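Deoxyhypusine hydroxylase (Homo sapiens, PDB 4D50) hydroxylates the deoxyhypusine side chain of translation factor eIF-5A at a diiron centre, completing the hypusine residue that the factor needs to work. Local coordinates at residues D162-L170 with A183-G191; A208-G219 with E239-A250. All coordinates share one frame; numbering follows the deposited sequence.

Both contacts pair helices in the carboxy-terminal half of an all-helical HEAT-like protein, and they follow one another along the chain, contact 1 closing before contact 2 opens. Their centres lie about 18 Å apart. Contact 1 joins the antiparallel helices 163-171 and 177-190, its centre about 19 Å from the centre of the chain; contact 2 joins the nearly parallel helices 208-221 and 241-254, nearer the middle, where the iron ions and the peroxide sit. Helix 177-190 connects them, because Phe185 CE1 packs against Val217 CG1 at 3.4 Å and Met184 SD meets Glu213 CG at 3.6 Å. Contact 1 is an apolar helix pair away from the metals, backing helix 208-221, which carries the iron ligand His212.

Contact 1 (D162-L170 with A183-G191); sequences DVGRLREAL and AMFALRNAG
The branch of Leu187 closes on the first side-chain carbon of Leu166, with Leu187 CD2 3.7 Å from Leu166 CB. The branched end of Leu187 spreads along the partner helix: CD2 also turns to Val163 CG1, while CD1 meets Leu170 CD2 at 3.9 Å. With CG held anti to its carbonyl carbon (chi1 -81°), this leucine brings both methyls nearer helix 163-170 than its CB direction alone would. Replacing Leu187 with an alanine would probably open a gap between Val163, Leu166 and Leu170, which would lose their shared methyl partners. The two segments belong to an antiparallel helical hairpin, their axes 8.9 Å apart at an angle of 147°, and the second lies in the third HEAT-like repeat. Leu166 straddles Ala186 CB with both CD1 and CD2, the latter at 3.6 Å; a small residue there leaves room for the leucine fork. Ala183 suits the nearest backbone approach for the same reason: its CB lies 3.7 Å from Leu166 O and 3.8 Å from Ala169 CB. Leu170, CG anti to the backbone N (chi1 177°), lays CD1 against Met184 CB at 3.6 Å. Beyond the pair, Leu199 of helix 193-201 touches both Met184 and Leu187.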
loop_
_atom_site.group_PDB
_atom_site.type_symbol
_atom_site.label_atom_id
_atom_site.label_comp_id
_atom_site.label_asym_id
_atom_site.label_seq_id
_atom_site.Cartn_x
_atom_site.Cartn_y
_atom_site.Cartn_z
ATOM N N ASP A 162 -1.656 -18.432 17.709
ATOM C CA ASP A 162 -0.516 -19.297 17.505
ATOM C C ASP A 162 0.167 -19.022 16.137
ATOM O O ASP A 162 -0.414 -19.244 15.079
ATOM C CB ASP A 162 -0.877 -20.767 17.545
ATOM C CG ASP A 162 0.357 -21.655 17.532
ATOM O OD1 ASP A 162 1.023 -21.714 18.571
ATOM O OD2 ASP A 162 0.691 -22.242 16.510
ATOM N N VAL A 163 1.423 -18.643 16.198
ATOM C CA VAL A 163 2.216 -18.296 14.994
ATOM C C VAL A 163 2.275 -19.498 14.053
ATOM O O VAL A 163 2.147 -19.348 12.829
ATOM C CB VAL A 163 3.623 -17.785 15.316
ATOM C CG1 VAL A 163 4.534 -17.791 14.069
ATOM C CG2 VAL A 163 3.521 -16.387 15.887
ATOM N N GLY A 164 2.492 -20.713 14.578
ATOM C CA GLY A 164 2.614 -21.870 13.660
ATOM C C GLY A 164 1.328 -22.164 12.896
ATOM O O GLY A 164 1.345 -22.382 11.704
ATOM N N ARG A 165 0.188 -22.104 13.597
ATOM C CA ARG A 165 -1.126 -22.215 12.962
ATOM C C ARG A 165 -1.469 -21.055 11.972
ATOM O O ARG A 165 -2.049 -21.296 10.909
ATOM C CB ARG A 165 -2.209 -22.248 14.044
ATOM C CG ARG A 165 -2.203 -23.522 14.887
ATOM C CD ARG A 165 -3.441 -23.539 15.778
ATOM N NE ARG A 165 -3.426 -24.484 16.913
ATOM C CZ ARG A 165 -3.173 -24.172 18.197
ATOM N NH1 ARG A 165 -2.840 -22.938 18.577
ATOM N NH2 ARG A 165 -3.213 -25.127 19.126
ATOM N N LEU A 166 -1.048 -19.852 12.308
ATOM C CA LEU A 166 -1.159 -18.716 11.346
ATOM C C LEU A 166 -0.326 -18.941 10.067
ATOM O O LEU A 166 -0.768 -18.641 8.924
ATOM C CB LEU A 166 -0.742 -17.403 12.021
ATOM C CG LEU A 166 -1.672 -16.898 13.125
ATOM C CD1 LEU A 166 -1.064 -15.788 13.903
ATOM C CD2 LEU A 166 -3.015 -16.489 12.552
ATOM N N ARG A 167 0.873 -19.478 10.251
ATOM C CA ARG A 167 1.773 -19.746 9.121
ATOM C C ARG A 167 1.114 -20.760 8.216
ATOM O O ARG A 167 1.102 -20.648 7.024
ATOM C CB ARG A 167 3.116 -20.240 9.621
ATOM C CG ARG A 167 4.044 -20.728 8.527
ATOM C CD ARG A 167 5.235 -21.437 9.175
ATOM N NE ARG A 167 5.973 -22.105 8.114
ATOM C CZ ARG A 167 5.581 -23.238 7.503
ATOM N NH1 ARG A 167 4.440 -23.882 7.821
ATOM N NH2 ARG A 167 6.330 -23.718 6.520
ATOM N N GLU A 168 0.506 -21.772 8.814
ATOM C CA GLU A 168 -0.148 -22.749 7.951
ATOM C C GLU A 168 -1.231 -22.168 7.104
ATOM O O GLU A 168 -1.353 -22.490 5.904
ATOM C CB GLU A 168 -0.705 -23.916 8.787
ATOM C CG GLU A 168 0.366 -24.803 9.369
ATOM C CD GLU A 168 -0.238 -26.040 10.044
ATOM O OE1 GLU A 168 -1.500 -26.164 10.056
ATOM O OE2 GLU A 168 0.542 -26.854 10.626
ATOM N N ALA A 169 -2.024 -21.303 7.719
ATOM C CA ALA A 169 -3.135 -20.653 7.039
ATOM C C ALA A 169 -2.638 -19.759 5.916
ATOM O O ALA A 169 -3.113 -19.820 4.800
ATOM C CB ALA A 169 -3.951 -19.847 8.018
ATOM N N LEU A 170 -1.622 -18.975 6.227
ATOM C CA LEU A 170 -0.997 -18.051 5.230
ATOM C C LEU A 170 -0.533 -18.720 3.928
ATOM O O LEU A 170 -0.742 -18.170 2.836
ATOM C CB LEU A 170 0.219 -17.327 5.908
ATOM C CG LEU A 170 1.047 -16.390 5.045
ATOM C CD1 LEU A 170 0.283 -15.096 4.890
ATOM C CD2 LEU A 170 2.491 -16.162 5.511
ATOM N N ALA A 183 -4.601 -14.031 8.181
ATOM C CA ALA A 183 -3.541 -14.754 8.885
ATOM C C ALA A 183 -2.256 -13.922 8.716
ATOM O O ALA A 183 -1.498 -13.794 9.646
ATOM C CB ALA A 183 -3.361 -16.102 8.256
ATOM N N MET A 184 -2.146 -13.253 7.605
ATOM C CA MET A 184 -0.984 -12.396 7.274
ATOM C C MET A 184 -0.956 -11.197 8.266
ATOM O O MET A 184 0.080 -10.898 8.865
ATOM C CB MET A 184 -1.038 -11.854 5.835
ATOM C CG MET A 184 0.275 -11.260 5.356
ATOM S SD MET A 184 -0.040 -10.359 3.786
ATOM C CE MET A 184 -0.472 -11.649 2.678
ATOM N N PHE A 185 -2.092 -10.525 8.468
ATOM C CA PHE A 185 -2.139 -9.416 9.399
ATOM C C PHE A 185 -2.012 -9.868 10.804
ATOM O O PHE A 185 -1.372 -9.159 11.613
ATOM C CB PHE A 185 -3.367 -8.512 9.162
ATOM C CG PHE A 185 -3.265 -7.806 7.877
ATOM C CD1 PHE A 185 -2.298 -6.821 7.698
ATOM C CD2 PHE A 185 -4.067 -8.174 6.811
ATOM C CE1 PHE A 185 -2.119 -6.217 6.469
ATOM C CE2 PHE A 185 -3.813 -7.605 5.566
ATOM C CZ PHE A 185 -2.812 -6.687 5.421
ATOM N N ALA A 186 -2.549 -11.057 11.155
ATOM C CA ALA A 186 -2.295 -11.603 12.509
ATOM C C ALA A 186 -0.827 -11.918 12.778
ATOM O O ALA A 186 -0.350 -11.696 13.875
ATOM C CB ALA A 186 -3.117 -12.858 12.748
ATOM N N LEU A 187 -0.119 -12.297 11.762
ATOM C CA LEU A 187 1.357 -12.618 11.860
ATOM C C LEU A 187 2.110 -11.353 12.135
ATOM O O LEU A 187 2.938 -11.321 12.990
ATOM C CB LEU A 187 1.833 -13.337 10.630
ATOM C CG LEU A 187 1.524 -14.833 10.617
ATOM C CD1 LEU A 187 1.608 -15.393 9.212
ATOM C CD2 LEU A 187 2.388 -15.578 11.574
ATOM N N ARG A 188 1.814 -10.319 11.363
ATOM C CA ARG A 188 2.416 -9.020 11.495
ATOM C C ARG A 188 2.211 -8.516 12.944
ATOM O O ARG A 188 3.152 -8.108 13.632
ATOM C CB ARG A 188 1.934 -8.050 10.451
ATOM C CG ARG A 188 2.435 -6.642 10.754
ATOM C CD ARG A 188 1.517 -5.548 10.185
ATOM N NE ARG A 188 0.217 -5.555 10.837
ATOM C CZ ARG A 188 -0.865 -4.921 10.386
ATOM N NH1 ARG A 188 -0.822 -4.105 9.304
ATOM N NH2 ARG A 188 -1.961 -5.016 11.109
ATOM N N ASN A 189 0.966 -8.624 13.442
ATOM C CA ASN A 189 0.672 -8.155 14.786
ATOM C C ASN A 189 1.325 -8.980 15.885
ATOM O O ASN A 189 1.709 -8.392 16.937
ATOM C CB ASN A 189 -0.845 -8.212 15.006
ATOM C CG ASN A 189 -1.587 -7.164 14.158
ATOM O OD1 ASN A 189 -1.016 -6.328 13.441
ATOM N ND2 ASN A 189 -2.899 -7.202 14.266
ATOM N N ALA A 190 1.473 -10.275 15.679
ATOM C CA ALA A 190 2.204 -11.169 16.611
ATOM C C ALA A 190 3.634 -10.764 16.811
ATOM O O ALA A 190 4.149 -10.681 17.997
ATOM C CB ALA A 190 2.097 -12.604 16.111
ATOM N N GLY A 191 4.230 -10.298 15.741
ATOM C CA GLY A 191 5.630 -9.899 15.713
ATOM C C GLY A 191 6.629 -10.962 16.071
ATOM O O GLY A 191 6.301 -12.107 16.323
#

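Contact 2 (A208-G219 with E239-A250); sequences ALFRHEVGYVLG and ENPMVRHECAEA. With FE (Fe (III) ion), chain D; FE (Fe (III) ion), chain C; PER (peroxide ion), chain E; GAI (guanidine), chain H.
His212 CD2 lies beside Glu246 OE1, and Glu246 CG packs against His212 O, across two neighbouring, nearly parallel helices of the HEAT-like repeats. The helix axes run 8.0 Å apart at 5°, and each of these two residues binds a different iron of the peroxo-diiron(III) site. His212 NE2 binds one iron at 2.3 Å, a sphere completed on the protein side by His94 and Glu95. Glu246 OE1 binds the other at 2.1 Å, together with His245 and His61. The peroxide bridges the metals, O1 on the first and O2 on the second, and water 2 bridges them too.

Hydrogen bonds orient these ligands. His212 ND1 donates to a lone pair of Leu209 O, lying in the plane of that carbonyl, which fixes the ring's rotation and keeps NE2 on the metal. Glu246 OE2 accepts from water 1, itself an iron ligand.

Charge pairing closes the N-terminal end. The guanidinium of Arg211 meets Glu239 edge-on, its plane 31° from that of the carboxylate; NH2 reaches the syn lone pair of OE1 at 2.7 Å, with a weak second bond from NE to OE2. OE1 also accepts from Asn240 N, while Asn240 OD1 N-caps the helix through Met242 N.

Van der Waals contacts fill the rest. In one of two modelled conformers of the flexible Met242, SD stands over the His212 ring face, 4.4 Å from its centroid, and CG, anti to the backbone N (chi1 174°), touches peroxide O2 at 3.3 Å. Val243 CG2 rests on Ala208 O at 3.5 Å. Gly215 and Gly219 let the backbones close in: a CB on Gly215 would probably be tight against Glu246 CB, and one on Gly219 would probably clash with Ala250 CA, since Ala250 CB already lies 3.4 Å from Gly219 CA.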
loop_
_atom_site.group_PDB
_atom_site.type_symbol
_atom_site.label_atom_id
_atom_site.label_comp_id
_atom_site.label_asym_id
_atom_site.label_seq_id
_atom_site.Cartn_x
_atom_site.Cartn_y
_atom_site.Cartn_z
ATOM N N ALA A 208 0.719 -12.552 -7.404
ATOM C CA ALA A 208 1.524 -11.350 -7.262
ATOM C C ALA A 208 0.912 -10.382 -6.240
ATOM O O ALA A 208 1.622 -9.839 -5.408
ATOM C CB ALA A 208 1.674 -10.658 -8.626
ATOM N N LEU A 209 -0.419 -10.213 -6.221
ATOM C CA LEU A 209 -1.060 -9.356 -5.189
ATOM C C LEU A 209 -0.683 -9.823 -3.795
ATOM O O LEU A 209 -0.207 -9.022 -2.959
ATOM C CB LEU A 209 -2.577 -9.367 -5.333
ATOM C CG LEU A 209 -3.258 -8.195 -4.655
ATOM C CD1 LEU A 209 -3.033 -6.896 -5.376
ATOM C CD2 LEU A 209 -4.737 -8.456 -4.496
ATOM N N PHE A 210 -0.867 -11.131 -3.541
ATOM C CA PHE A 210 -0.492 -11.740 -2.265
ATOM C C PHE A 210 0.945 -11.482 -1.864
ATOM O O PHE A 210 1.197 -11.021 -0.717
ATOM C CB PHE A 210 -0.729 -13.260 -2.337
ATOM C CG PHE A 210 -0.304 -14.048 -1.092
ATOM C CD1 PHE A 210 1.006 -14.525 -0.968
ATOM C CD2 PHE A 210 -1.188 -14.333 -0.077
ATOM C CE1 PHE A 210 1.383 -15.297 0.092
ATOM C CE2 PHE A 210 -0.755 -15.020 1.080
ATOM C CZ PHE A 210 0.510 -15.513 1.135
ATOM N N ARG A 211 1.880 -11.715 -2.774
ATOM C CA ARG A 211 3.313 -11.504 -2.472
ATOM C C ARG A 211 3.597 -10.043 -2.152
ATOM O O ARG A 211 4.415 -9.701 -1.296
ATOM C CB ARG A 211 4.185 -11.938 -3.647
ATOM C CG ARG A 211 4.213 -13.455 -3.721
ATOM C CD ARG A 211 5.315 -13.999 -4.626
ATOM N NE ARG A 211 5.311 -13.447 -5.940
ATOM C CZ ARG A 211 4.558 -13.893 -6.973
ATOM N NH1 ARG A 211 3.653 -14.870 -6.783
ATOM N NH2 ARG A 211 4.697 -13.334 -8.203
ATOM N N HIS A 212 2.979 -9.162 -2.883
ATOM C CA HIS A 212 3.207 -7.756 -2.648
ATOM C C HIS A 212 2.746 -7.360 -1.272
ATOM O O HIS A 212 3.381 -6.565 -0.609
ATOM C CB HIS A 212 2.627 -6.924 -3.832
ATOM C CG HIS A 212 1.533 -5.952 -3.534
ATOM N ND1 HIS A 212 0.244 -6.354 -3.290
ATOM C CD2 HIS A 212 1.481 -4.600 -3.622
ATOM C CE1 HIS A 212 -0.499 -5.302 -3.056
ATOM N NE2 HIS A 212 0.206 -4.227 -3.305
ATOM N N GLU A 213 1.579 -7.866 -0.878
ATOM C CA GLU A 213 1.087 -7.615 0.444
ATOM C C GLU A 213 2.035 -8.103 1.504
ATOM O O GLU A 213 2.214 -7.427 2.538
ATOM C CB GLU A 213 -0.323 -8.207 0.608
ATOM C CG GLU A 213 -1.043 -7.594 1.766
ATOM C CD GLU A 213 -1.446 -6.133 1.563
ATOM O OE1 GLU A 213 -1.865 -5.757 0.447
ATOM O OE2 GLU A 213 -1.348 -5.381 2.565
ATOM N N VAL A 214 2.579 -9.304 1.315
ATOM C CA VAL A 214 3.610 -9.831 2.232
ATOM C C VAL A 214 4.746 -8.850 2.395
ATOM O O VAL A 214 5.185 -8.527 3.528
ATOM C CB VAL A 214 4.102 -11.204 1.726
ATOM C CG1 VAL A 214 5.301 -11.720 2.540
ATOM C CG2 VAL A 214 2.975 -12.222 1.884
ATOM N N GLY A 215 5.163 -8.289 1.262
ATOM C CA GLY A 215 6.251 -7.262 1.198
ATOM C C GLY A 215 5.850 -6.044 2.064
ATOM O O GLY A 215 6.606 -5.549 2.866
ATOM N N TYR A 216 4.635 -5.543 1.863
ATOM C CA TYR A 216 4.155 -4.393 2.617
ATOM C C TYR A 216 4.158 -4.678 4.135
ATOM O O TYR A 216 4.688 -3.886 4.933
ATOM C CB TYR A 216 2.748 -4.012 2.088
ATOM C CG TYR A 216 1.963 -2.993 2.897
ATOM C CD1 TYR A 216 1.086 -3.393 3.933
ATOM C CD2 TYR A 216 2.041 -1.611 2.603
ATOM C CE1 TYR A 216 0.344 -2.441 4.681
ATOM C CE2 TYR A 216 1.291 -0.693 3.329
ATOM C CZ TYR A 216 0.475 -1.111 4.376
ATOM O OH TYR A 216 -0.320 -0.160 5.069
ATOM N N VAL A 217 3.596 -5.820 4.551
ATOM C CA VAL A 217 3.518 -6.099 5.972
ATOM C C VAL A 217 4.907 -6.357 6.590
ATOM O O VAL A 217 5.129 -5.917 7.716
ATOM C CB VAL A 217 2.614 -7.245 6.367
ATOM C CG1 VAL A 217 1.162 -7.041 5.858
ATOM C CG2 VAL A 217 3.060 -8.527 5.830
ATOM N N LEU A 218 5.828 -6.910 5.819
ATOM C CA LEU A 218 7.226 -7.045 6.255
ATOM C C LEU A 218 7.852 -5.651 6.449
ATOM O O LEU A 218 8.623 -5.442 7.431
ATOM C CB LEU A 218 8.034 -7.949 5.305
ATOM C CG LEU A 218 7.762 -9.441 5.445
ATOM C CD1 LEU A 218 8.375 -10.216 4.273
ATOM C CD2 LEU A 218 8.076 -9.981 6.811
ATOM N N GLY A 219 7.545 -4.678 5.599
ATOM C CA GLY A 219 7.979 -3.323 5.753
ATOM C C GLY A 219 7.352 -2.641 6.945
ATOM O O GLY A 219 7.969 -1.768 7.622
ATOM N N GLU A 239 10.730 -11.674 -10.899
ATOM C CA GLU A 239 9.622 -11.298 -10.030
ATOM C C GLU A 239 8.808 -10.132 -10.596
ATOM O O GLU A 239 9.307 -9.245 -11.257
ATOM C CB GLU A 239 10.124 -11.017 -8.588
ATOM C CG GLU A 239 8.992 -10.737 -7.573
ATOM C CD GLU A 239 7.901 -11.823 -7.453
ATOM O OE1 GLU A 239 6.872 -11.754 -8.173
ATOM O OE2 GLU A 239 8.026 -12.743 -6.588
ATOM N N ASN A 240 7.508 -10.147 -10.312
ATOM C CA ASN A 240 6.628 -9.077 -10.745
ATOM C C ASN A 240 7.088 -7.701 -10.213
ATOM O O ASN A 240 7.491 -7.611 -9.061
ATOM C CB ASN A 240 5.245 -9.457 -10.222
ATOM C CG ASN A 240 4.221 -8.471 -10.596
ATOM O OD1 ASN A 240 4.210 -7.377 -10.101
ATOM N ND2 ASN A 240 3.368 -8.825 -11.510
ATOM N N PRO A 241 7.150 -6.657 -11.071
ATOM C CA PRO A 241 7.652 -5.369 -10.673
ATOM C C PRO A 241 6.891 -4.752 -9.486
ATOM O O PRO A 241 7.504 -4.097 -8.609
ATOM C CB PRO A 241 7.483 -4.481 -11.915
ATOM C CG PRO A 241 7.082 -5.392 -13.003
ATOM C CD PRO A 241 6.971 -6.784 -12.529
ATOM N N MET A 242 5.606 -5.030 -9.374
ATOM C CA MET A 242 4.816 -4.559 -8.231
ATOM C C MET A 242 5.306 -5.200 -6.914
ATOM O O MET A 242 5.333 -4.542 -5.879
ATOM C CB MET A 242 3.333 -4.888 -8.482
ATOM C CG MET A 242 2.401 -4.594 -7.349
ATOM S SD MET A 242 0.703 -5.025 -7.756
ATOM C CE MET A 242 0.869 -6.774 -7.423
ATOM N N VAL A 243 5.683 -6.476 -6.959
ATOM C CA VAL A 243 6.244 -7.173 -5.795
ATOM C C VAL A 243 7.678 -6.656 -5.478
ATOM O O VAL A 243 8.028 -6.366 -4.301
ATOM C CB VAL A 243 6.388 -8.689 -6.019
ATOM C CG1 VAL A 243 7.035 -9.346 -4.836
ATOM C CG2 VAL A 243 4.967 -9.317 -6.284
ATOM N N ARG A 244 8.452 -6.506 -6.528
ATOM C CA ARG A 244 9.805 -6.019 -6.294
ATOM C C ARG A 244 9.806 -4.597 -5.727
ATOM O O ARG A 244 10.555 -4.286 -4.799
ATOM C CB ARG A 244 10.655 -6.097 -7.535
ATOM C CG ARG A 244 10.825 -7.501 -8.158
ATOM C CD ARG A 244 11.503 -7.410 -9.533
ATOM N NE ARG A 244 12.835 -6.912 -9.292
ATOM C CZ ARG A 244 13.536 -6.135 -10.105
ATOM N NH1 ARG A 244 13.031 -5.683 -11.244
ATOM N NH2 ARG A 244 14.682 -5.727 -9.660
ATOM N N HIS A 245 8.926 -3.759 -6.238
ATOM C CA HIS A 245 8.736 -2.391 -5.639
ATOM C C HIS A 245 8.347 -2.416 -4.163
ATOM O O HIS A 245 8.902 -1.646 -3.352
ATOM C CB HIS A 245 7.743 -1.554 -6.442
ATOM C CG HIS A 245 6.684 -0.948 -5.608
ATOM N ND1 HIS A 245 6.914 0.190 -4.865
ATOM C CD2 HIS A 245 5.376 -1.255 -5.451
ATOM C CE1 HIS A 245 5.817 0.490 -4.200
ATOM N NE2 HIS A 245 4.847 -0.311 -4.602
ATOM N N GLU A 246 7.426 -3.321 -3.766
ATOM C CA GLU A 246 6.986 -3.359 -2.408
ATOM C C GLU A 246 8.114 -3.813 -1.471
ATOM O O GLU A 246 8.253 -3.271 -0.368
ATOM C CB GLU A 246 5.727 -4.266 -2.305
ATOM C CG GLU A 246 4.739 -3.804 -1.268
ATOM C CD GLU A 246 4.181 -2.444 -1.554
ATOM O OE1 GLU A 246 3.602 -2.217 -2.613
ATOM O OE2 GLU A 246 4.373 -1.581 -0.675
ATOM N N CYS A 247 8.907 -4.752 -1.963
ATOM C CA CYS A 247 10.106 -5.273 -1.278
ATOM C C CYS A 247 11.148 -4.161 -1.109
ATOM O O CYS A 247 11.694 -3.980 -0.042
ATOM C CB CYS A 247 10.645 -6.503 -1.977
ATOM S SG CYS A 247 9.592 -7.938 -1.702
ATOM N N ALA A 248 11.305 -3.325 -2.139
ATOM C CA ALA A 248 12.220 -2.225 -2.068
ATOM C C ALA A 248 11.746 -1.199 -0.998
ATOM O O ALA A 248 12.541 -0.675 -0.182
ATOM C CB ALA A 248 12.314 -1.564 -3.419
ATOM N N GLU A 249 10.448 -0.876 -1.014
ATOM C CA GLU A 249 9.876 0.004 -0.009
ATOM C C GLU A 249 10.093 -0.537 1.375
ATOM O O GLU A 249 10.419 0.233 2.265
ATOM C CB GLU A 249 8.373 0.204 -0.216
ATOM C CG GLU A 249 7.970 1.278 -1.190
ATOM C CD GLU A 249 6.666 2.023 -0.787
ATOM O OE1 GLU A 249 6.111 1.939 0.340
ATOM O OE2 GLU A 249 6.185 2.740 -1.649
ATOM N N ALA A 250 9.862 -1.855 1.577
ATOM C CA ALA A 250 10.102 -2.477 2.890
ATOM C C ALA A 250 11.538 -2.331 3.374
ATOM O O ALA A 250 11.812 -1.967 4.529
ATOM C CB ALA A 250 9.653 -3.932 2.861
HETATM FE FE FE D . 2.856 -0.584 -3.700
HETATM FE FE FE C . -0.580 -2.117 -3.568
HETATM O O1 PER E . 0.862 -1.755 -5.227
HETATM O O2 PER E . 2.390 -1.922 -5.358
HETATM C C GAI H . 6.797 -10.858 -14.111
HETATM N N1 GAI H . 6.137 -9.941 -14.647
HETATM N N2 GAI H . 6.133 -11.742 -13.365
HETATM N N3 GAI H . 8.127 -10.941 -14.251
HETATM O O HOH W 1 3.391 0.589 -1.968
HETATM O O HOH W 2 0.893 -1.050 -2.437
HETATM O O HOH W 3 -1.600 -2.366 -1.659
#